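Side-chain contacts in dual oxidase maturation factor 1 (PDB 7D3F), which may be required for the maturation of the dual oxidase DUOX1 and its transport from the endoplasmic reticulum to the plasma membrane: residues E140-A145 with L157-T162; S74-G79 with L222-A227. All blocks are in the same frame, centred on the assembly; numbering follows the deposited sequence.

Both contacts are buried and hang on the antiparallel sheet of the region predicted to be extracellular. Interaction 1 joins helix 138-148 to helix 152-160 and the loop after it. Interaction 2 joins the start of strand 77-86 to helix 203-229. Along the chain, residues 74-79 come first, then both segments of interaction 1, and 222-227 last. The centres lie about 20 Å apart, and the nearest atoms are about 7 Å apart without touching. Strand 94-103 connects them: L157 and F161 pack on it, and S77 and G79 pair with it. Interaction 1 reaches a chain of another protein; interaction 2 ties the sheet to helix 203-229, predicted to span the membrane.

Interaction 1: E140-A145 with L157-T162; sequences EEYAKA and LAEKFT
This contact is a helical hairpin, helix 138-148 against helix 152-160, in the region predicted to be extracellular. Y142 carries it from the first helix. Its CG stands anti to the backbone N (chi1 176°), which sends the ring across to the second helix. The CA atoms of Y142 and A158 are 6.6 Å apart. A158 meets the ring obliquely, with its CB 3.7 Å from Y142 CD1. T162 lays its methyl over one face: CG2 sits 4.1 Å from the ring centroid and 26° off the normal, a CH-pi contact. E159 packs with its aliphatic stem. Its CB and CG lie against CZ and OH of the phenol, while its carboxylate turns away and takes a hydrogen bond from the backbone of another protein chain. A basic side chain of that chain packs on Y142, so the hairpin borders a subunit interface. A158 also touches F130 of strand 122-131, and F161 packs on L101 and V103 of strand 94-103. Within the first helix, K144 NZ and E140 OE2 form a salt bridge, whose hydrogen bond is weak. T162 OG1 gives a hydrogen bond to E159 O, 135° at the carbonyl oxygen.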
ATOM      1  N   GLU B 140      -0.570  -2.129 -24.289  1.00 58.53           N
ATOM      2  CA  GLU B 140       0.696  -2.708 -23.853  1.00 55.09           C
ATOM      3  C   GLU B 140       0.569  -4.208 -23.623  1.00 57.34           C
ATOM      4  O   GLU B 140       1.456  -4.981 -24.004  1.00 63.97           O
ATOM      5  CB  GLU B 140       1.184  -2.010 -22.585  1.00 64.87           C
ATOM      6  CG  GLU B 140       2.417  -2.645 -21.965  1.00 79.64           C
ATOM      7  CD  GLU B 140       2.758  -2.055 -20.611  1.00100.85           C
ATOM      8  OE1 GLU B 140       2.257  -0.954 -20.297  1.00105.12           O
ATOM      9  OE2 GLU B 140       3.520  -2.696 -19.858  1.00106.28           O
ATOM     10  N   GLU B 141      -0.528  -4.641 -22.996  1.00 56.29           N
ATOM     11  CA  GLU B 141      -0.734  -6.067 -22.767  1.00 51.77           C
ATOM     12  C   GLU B 141      -0.900  -6.823 -24.080  1.00 52.03           C
ATOM     13  O   GLU B 141      -0.383  -7.936 -24.230  1.00 60.51           O
ATOM     14  CB  GLU B 141      -1.941  -6.284 -21.856  1.00 57.31           C
ATOM     15  CG  GLU B 141      -1.603  -6.227 -20.374  1.00 64.03           C
ATOM     16  CD  GLU B 141      -2.830  -6.301 -19.490  1.00 81.15           C
ATOM     17  OE1 GLU B 141      -3.496  -5.261 -19.311  1.00 83.32           O
ATOM     18  OE2 GLU B 141      -3.132  -7.400 -18.978  1.00 83.44           O
ATOM     19  N   TYR B 142      -1.614  -6.238 -25.044  1.00 51.33           N
ATOM     20  CA  TYR B 142      -1.752  -6.886 -26.345  1.00 41.15           C
ATOM     21  C   TYR B 142      -0.412  -6.971 -27.067  1.00 43.95           C
ATOM     22  O   TYR B 142      -0.116  -7.977 -27.722  1.00 53.91           O
ATOM     23  CB  TYR B 142      -2.780  -6.152 -27.202  1.00 41.70           C
ATOM     24  CG  TYR B 142      -2.894  -6.717 -28.598  1.00 44.78           C
ATOM     25  CD1 TYR B 142      -3.428  -7.981 -28.813  1.00 42.15           C
ATOM     26  CD2 TYR B 142      -2.463  -5.993 -29.700  1.00 43.73           C
ATOM     27  CE1 TYR B 142      -3.530  -8.506 -30.085  1.00 39.47           C
ATOM     28  CE2 TYR B 142      -2.564  -6.508 -30.978  1.00 41.81           C
ATOM     29  CZ  TYR B 142      -3.095  -7.767 -31.164  1.00 40.83           C
ATOM     30  OH  TYR B 142      -3.195  -8.286 -32.433  1.00 53.73           O
ATOM     31  N   ALA B 143       0.409  -5.922 -26.969  1.00 47.33           N
ATOM     32  CA  ALA B 143       1.739  -5.966 -27.568  1.00 40.53           C
ATOM     33  C   ALA B 143       2.604  -7.037 -26.914  1.00 49.68           C
ATOM     34  O   ALA B 143       3.354  -7.746 -27.597  1.00 56.53           O
ATOM     35  CB  ALA B 143       2.408  -4.595 -27.463  1.00 47.89           C
ATOM     36  N   LYS B 144       2.518  -7.164 -25.588  1.00 52.21           N
ATOM     37  CA  LYS B 144       3.266  -8.209 -24.895  1.00 48.53           C
ATOM     38  C   LYS B 144       2.778  -9.594 -25.299  1.00 46.87           C
ATOM     39  O   LYS B 144       3.575 -10.533 -25.410  1.00 53.10           O
ATOM     40  CB  LYS B 144       3.164  -8.016 -23.382  1.00 50.80           C
ATOM     41  CG  LYS B 144       4.015  -6.868 -22.856  1.00 60.42           C
ATOM     42  CD  LYS B 144       3.857  -6.685 -21.356  1.00 67.51           C
ATOM     43  CE  LYS B 144       2.454  -6.224 -20.998  1.00 75.05           C
ATOM     44  NZ  LYS B 144       2.347  -5.819 -19.569  1.00 78.54           N
ATOM     45  N   ALA B 145       1.469  -9.744 -25.516  1.00 45.10           N
ATOM     46  CA  ALA B 145       0.942 -11.015 -26.008  1.00 37.05           C
ATOM     47  C   ALA B 145       1.458 -11.321 -27.408  1.00 40.04           C
ATOM     48  O   ALA B 145       1.794 -12.470 -27.717  1.00 50.61           O
ATOM     49  CB  ALA B 145      -0.586 -10.989 -25.994  1.00 41.49           C
ATOM     50  N   LEU B 157      -8.955 -12.435 -30.878  1.00 43.03           N
ATOM     51  CA  LEU B 157      -9.952 -11.969 -29.919  1.00 38.53           C
ATOM     52  C   LEU B 157      -9.404 -10.863 -29.024  1.00 41.10           C
ATOM     53  O   LEU B 157     -10.169  -9.997 -28.581  1.00 51.25           O
ATOM     54  CB  LEU B 157     -10.467 -13.138 -29.080  1.00 40.14           C
ATOM     55  CG  LEU B 157     -11.490 -14.037 -29.780  1.00 36.95           C
ATOM     56  CD1 LEU B 157     -12.009 -15.105 -28.833  1.00 43.43           C
ATOM     57  CD2 LEU B 157     -12.638 -13.207 -30.333  1.00 44.94           C
ATOM     58  N   ALA B 158      -8.098 -10.868 -28.744  1.00 43.45           N
ATOM     59  CA  ALA B 158      -7.512  -9.791 -27.954  1.00 37.93           C
ATOM     60  C   ALA B 158      -7.449  -8.493 -28.748  1.00 46.03           C
ATOM     61  O   ALA B 158      -7.726  -7.415 -28.211  1.00 56.33           O
ATOM     62  CB  ALA B 158      -6.120 -10.194 -27.468  1.00 39.36           C
ATOM     63  N   GLU B 159      -7.080  -8.577 -30.029  1.00 47.89           N
ATOM     64  CA  GLU B 159      -7.043  -7.393 -30.879  1.00 44.10           C
ATOM     65  C   GLU B 159      -8.439  -6.841 -31.118  1.00 47.59           C
ATOM     66  O   GLU B 159      -8.596  -5.641 -31.373  1.00 56.09           O
ATOM     67  CB  GLU B 159      -6.363  -7.729 -32.206  1.00 46.32           C
ATOM     68  CG  GLU B 159      -5.847  -6.528 -32.986  1.00 58.08           C
ATOM     69  CD  GLU B 159      -6.808  -6.070 -34.063  1.00 67.80           C
ATOM     70  OE1 GLU B 159      -7.375  -4.965 -33.929  1.00 74.03           O
ATOM     71  OE2 GLU B 159      -6.998  -6.818 -35.045  1.00 65.93           O
ATOM     72  N   LYS B 160      -9.461  -7.698 -31.045  1.00 47.48           N
ATOM     73  CA  LYS B 160     -10.834  -7.214 -31.150  1.00 37.76           C
ATOM     74  C   LYS B 160     -11.182  -6.238 -30.031  1.00 46.95           C
ATOM     75  O   LYS B 160     -12.040  -5.367 -30.215  1.00 58.89           O
ATOM     76  CB  LYS B 160     -11.805  -8.392 -31.145  1.00 40.56           C
ATOM     77  CG  LYS B 160     -11.961  -9.068 -32.494  1.00 49.23           C
ATOM     78  CD  LYS B 160     -12.722  -8.176 -33.461  1.00 49.06           C
ATOM     79  CE  LYS B 160     -12.977  -8.884 -34.779  1.00 51.47           C
ATOM     80  NZ  LYS B 160     -13.908  -8.118 -35.653  1.00 57.35           N
ATOM     81  N   PHE B 161     -10.534  -6.359 -28.872  1.00 49.51           N
ATOM     82  CA  PHE B 161     -10.812  -5.501 -27.728  1.00 42.21           C
ATOM     83  C   PHE B 161      -9.761  -4.417 -27.523  1.00 48.51           C
ATOM     84  O   PHE B 161      -9.758  -3.765 -26.474  1.00 59.27           O
ATOM     85  CB  PHE B 161     -10.939  -6.340 -26.455  1.00 40.22           C
ATOM     86  CG  PHE B 161     -12.234  -7.087 -26.348  1.00 44.50           C
ATOM     87  CD1 PHE B 161     -13.303  -6.548 -25.652  1.00 45.27           C
ATOM     88  CD2 PHE B 161     -12.384  -8.328 -26.941  1.00 44.13           C
ATOM     89  CE1 PHE B 161     -14.498  -7.233 -25.550  1.00 45.22           C
ATOM     90  CE2 PHE B 161     -13.575  -9.017 -26.844  1.00 42.17           C
ATOM     91  CZ  PHE B 161     -14.635  -8.469 -26.147  1.00 43.90           C
ATOM     92  N   THR B 162      -8.865  -4.213 -28.486  1.00 53.24           N
ATOM     93  CA  THR B 162      -7.882  -3.151 -28.359  1.00 46.76           C
ATOM     94  C   THR B 162      -8.564  -1.785 -28.455  1.00 51.36           C
ATOM     95  O   THR B 162      -9.604  -1.647 -29.105  1.00 60.93           O
ATOM     96  CB  THR B 162      -6.808  -3.273 -29.437  1.00 43.47           C
ATOM     97  OG1 THR B 162      -7.425  -3.488 -30.712  1.00 52.26           O
ATOM     98  CG2 THR B 162      -5.868  -4.428 -29.124  1.00 43.11           C
TER

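Interaction 2: S74-G79 with L222-A227; sequences SEWSVG and LFFSMA
A classic beta bulge, in which W76 and S77 both face V103, opens strand 77-86 and meets helix 203-229 here. The tight part is small. With chi1 at -172°, the F224 ring reaches out from the helix and enters the corner between W76 and S77. W76 CB lies 3.5 Å from F224 CZ. W76 CE3 sits over one face of the F224 ring, 3.8 Å from CD2 and offset toward the rim. The two six-membered rings have centroids 4.9 Å apart and planes at 46°, an oblique pair. At the pyrrole end, away from F224, NE1 gives a hydrogen bond to V70 O. T180 of helix 169-199 and L105 touch both aromatic side chains, so the pair is enclosed within the chain. On the looser side the backbones stay well apart, with 8.8 Å between the CA atoms of W76 and F224. L222 and M226 do not touch residues 74-79. They point off the helix on the exposed side, which in a segment predicted to span the membrane probably faces lipid. At the rim of the phenyl ring, S77 OG lies in the ring plane, 3.6 Å from F224 CZ, and has a weak hydrogen bond with Y173 OH.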
ATOM      1  N   SER B  74     -14.916 -13.153 -14.334  1.00 55.08           N
ATOM      2  CA  SER B  74     -15.048 -12.735 -15.728  1.00 50.81           C
ATOM      3  C   SER B  74     -16.139 -13.533 -16.435  1.00 52.41           C
ATOM      4  O   SER B  74     -15.921 -14.132 -17.484  1.00 60.35           O
ATOM      5  CB  SER B  74     -13.711 -12.878 -16.446  1.00 54.29           C
ATOM      6  OG  SER B  74     -13.310 -14.236 -16.509  1.00 58.43           O
ATOM      7  N   GLU B  75     -17.336 -13.545 -15.852  1.00 53.89           N
ATOM      8  CA  GLU B  75     -18.455 -14.323 -16.368  1.00 48.91           C
ATOM      9  C   GLU B  75     -19.647 -13.435 -16.706  1.00 54.22           C
ATOM     10  O   GLU B  75     -20.797 -13.867 -16.610  1.00 62.15           O
ATOM     11  CB  GLU B  75     -18.863 -15.403 -15.366  1.00 56.56           C
ATOM     12  CG  GLU B  75     -17.810 -16.472 -15.113  1.00 65.38           C
ATOM     13  CD  GLU B  75     -17.896 -17.631 -16.091  1.00 75.00           C
ATOM     14  OE1 GLU B  75     -18.219 -17.396 -17.273  1.00 80.07           O
ATOM     15  OE2 GLU B  75     -17.646 -18.781 -15.671  1.00 80.78           O
ATOM     16  N   TRP B  76     -19.389 -12.190 -17.103  1.00 51.77           N
ATOM     17  CA  TRP B  76     -20.468 -11.250 -17.382  1.00 45.52           C
ATOM     18  C   TRP B  76     -20.978 -11.363 -18.816  1.00 51.74           C
ATOM     19  O   TRP B  76     -22.191 -11.408 -19.041  1.00 57.43           O
ATOM     20  CB  TRP B  76     -20.004  -9.822 -17.087  1.00 42.57           C
ATOM     21  CG  TRP B  76     -19.938  -9.520 -15.624  1.00 48.69           C
ATOM     22  CD1 TRP B  76     -18.895  -9.767 -14.779  1.00 48.94           C
ATOM     23  CD2 TRP B  76     -20.965  -8.919 -14.827  1.00 52.12           C
ATOM     24  NE1 TRP B  76     -19.209  -9.353 -13.506  1.00 50.51           N
ATOM     25  CE2 TRP B  76     -20.475  -8.829 -13.510  1.00 50.39           C
ATOM     26  CE3 TRP B  76     -22.253  -8.447 -15.101  1.00 51.07           C
ATOM     27  CZ2 TRP B  76     -21.225  -8.286 -12.470  1.00 51.09           C
ATOM     28  CZ3 TRP B  76     -22.994  -7.908 -14.068  1.00 51.34           C
ATOM     29  CH2 TRP B  76     -22.480  -7.833 -12.769  1.00 53.39           C
ATOM     30  N   SER B  77     -20.075 -11.411 -19.792  1.00 48.82           N
ATOM     31  CA  SER B  77     -20.442 -11.590 -21.197  1.00 39.98           C
ATOM     32  C   SER B  77     -19.705 -12.821 -21.713  1.00 47.07           C
ATOM     33  O   SER B  77     -18.501 -12.764 -21.974  1.00 62.05           O
ATOM     34  CB  SER B  77     -20.104 -10.348 -22.017  1.00 42.45           C
ATOM     35  OG  SER B  77     -20.801  -9.212 -21.536  1.00 57.20           O
ATOM     36  N   VAL B  78     -20.414 -13.934 -21.860  1.00 48.27           N
ATOM     37  CA  VAL B  78     -19.784 -15.198 -22.220  1.00 47.13           C
ATOM     38  C   VAL B  78     -20.235 -15.618 -23.612  1.00 53.11           C
ATOM     39  O   VAL B  78     -21.363 -15.352 -24.041  1.00 63.09           O
ATOM     40  CB  VAL B  78     -20.085 -16.306 -21.188  1.00 51.21           C
ATOM     41  CG1 VAL B  78     -19.664 -15.862 -19.795  1.00 55.11           C
ATOM     42  CG2 VAL B  78     -21.558 -16.686 -21.213  1.00 57.27           C
ATOM     43  N   GLY B  79     -19.320 -16.265 -24.324  1.00 53.24           N
ATOM     44  CA  GLY B  79     -19.624 -16.850 -25.616  1.00 50.71           C
ATOM     45  C   GLY B  79     -18.656 -17.969 -25.907  1.00 50.49           C
ATOM     46  O   GLY B  79     -17.534 -17.983 -25.392  1.00 58.84           O
ATOM     47  N   LEU B 222     -28.128  -3.062 -14.227  1.00 62.06           N
ATOM     48  CA  LEU B 222     -28.727  -2.174 -15.217  1.00 60.78           C
ATOM     49  C   LEU B 222     -27.664  -1.373 -15.954  1.00 59.42           C
ATOM     50  O   LEU B 222     -27.739  -1.211 -17.178  1.00 68.64           O
ATOM     51  CB  LEU B 222     -29.736  -1.245 -14.540  1.00 62.09           C
ATOM     52  CG  LEU B 222     -30.567  -0.338 -15.448  1.00 70.51           C
ATOM     53  CD1 LEU B 222     -32.035  -0.406 -15.061  1.00 75.98           C
ATOM     54  CD2 LEU B 222     -30.064   1.095 -15.385  1.00 71.36           C
ATOM     55  N   PHE B 223     -26.665  -0.861 -15.230  1.00 57.45           N
ATOM     56  CA  PHE B 223     -25.607  -0.098 -15.880  1.00 62.08           C
ATOM     57  C   PHE B 223     -24.813  -0.974 -16.837  1.00 61.37           C
ATOM     58  O   PHE B 223     -24.493  -0.546 -17.953  1.00 70.65           O
ATOM     59  CB  PHE B 223     -24.679   0.534 -14.843  1.00 60.91           C
ATOM     60  CG  PHE B 223     -23.737   1.558 -15.422  1.00 66.64           C
ATOM     61  CD1 PHE B 223     -24.025   2.910 -15.332  1.00 69.25           C
ATOM     62  CD2 PHE B 223     -22.574   1.168 -16.070  1.00 65.30           C
ATOM     63  CE1 PHE B 223     -23.167   3.853 -15.868  1.00 71.79           C
ATOM     64  CE2 PHE B 223     -21.718   2.106 -16.614  1.00 69.14           C
ATOM     65  CZ  PHE B 223     -22.012   3.450 -16.510  1.00 68.17           C
ATOM     66  N   PHE B 224     -24.477  -2.199 -16.423  1.00 57.77           N
ATOM     67  CA  PHE B 224     -23.735  -3.084 -17.313  1.00 51.36           C
ATOM     68  C   PHE B 224     -24.535  -3.376 -18.576  1.00 58.25           C
ATOM     69  O   PHE B 224     -24.005  -3.302 -19.691  1.00 64.72           O
ATOM     70  CB  PHE B 224     -23.368  -4.382 -16.592  1.00 49.78           C
ATOM     71  CG  PHE B 224     -22.442  -5.268 -17.378  1.00 52.59           C
ATOM     72  CD1 PHE B 224     -21.071  -5.070 -17.332  1.00 52.07           C
ATOM     73  CD2 PHE B 224     -22.939  -6.292 -18.167  1.00 52.83           C
ATOM     74  CE1 PHE B 224     -20.214  -5.878 -18.055  1.00 46.84           C
ATOM     75  CE2 PHE B 224     -22.088  -7.103 -18.893  1.00 47.85           C
ATOM     76  CZ  PHE B 224     -20.724  -6.895 -18.837  1.00 50.04           C
ATOM     77  N   SER B 225     -25.827  -3.680 -18.420  1.00 62.29           N
ATOM     78  CA  SER B 225     -26.662  -3.970 -19.582  1.00 56.80           C
ATOM     79  C   SER B 225     -26.742  -2.771 -20.519  1.00 63.75           C
ATOM     80  O   SER B 225     -26.546  -2.903 -21.734  1.00 72.73           O
ATOM     81  CB  SER B 225     -28.062  -4.391 -19.133  1.00 56.24           C
ATOM     82  OG  SER B 225     -28.038  -5.660 -18.511  1.00 65.28           O
ATOM     83  N   MET B 226     -27.015  -1.585 -19.968  1.00 59.36           N
ATOM     84  CA  MET B 226     -27.186  -0.403 -20.807  1.00 62.89           C
ATOM     85  C   MET B 226     -25.887  -0.017 -21.504  1.00 65.17           C
ATOM     86  O   MET B 226     -25.900   0.370 -22.677  1.00 78.50           O
ATOM     87  CB  MET B 226     -27.717   0.762 -19.973  1.00 69.42           C
ATOM     88  CG  MET B 226     -29.128   0.560 -19.432  1.00 79.06           C
ATOM     89  SD  MET B 226     -30.370   0.302 -20.716  1.00108.78           S
ATOM     90  CE  MET B 226     -30.613  -1.472 -20.623  1.00 75.16           C
ATOM     91  N   ALA B 227     -24.754  -0.118 -20.805  1.00 60.55           N
ATOM     92  CA  ALA B 227     -23.490   0.296 -21.398  1.00 61.43           C
ATOM     93  C   ALA B 227     -22.959  -0.720 -22.401  1.00 62.55           C
ATOM     94  O   ALA B 227     -22.300  -0.332 -23.371  1.00 70.76           O
ATOM     95  CB  ALA B 227     -22.456   0.552 -20.303  1.00 61.92           C
TER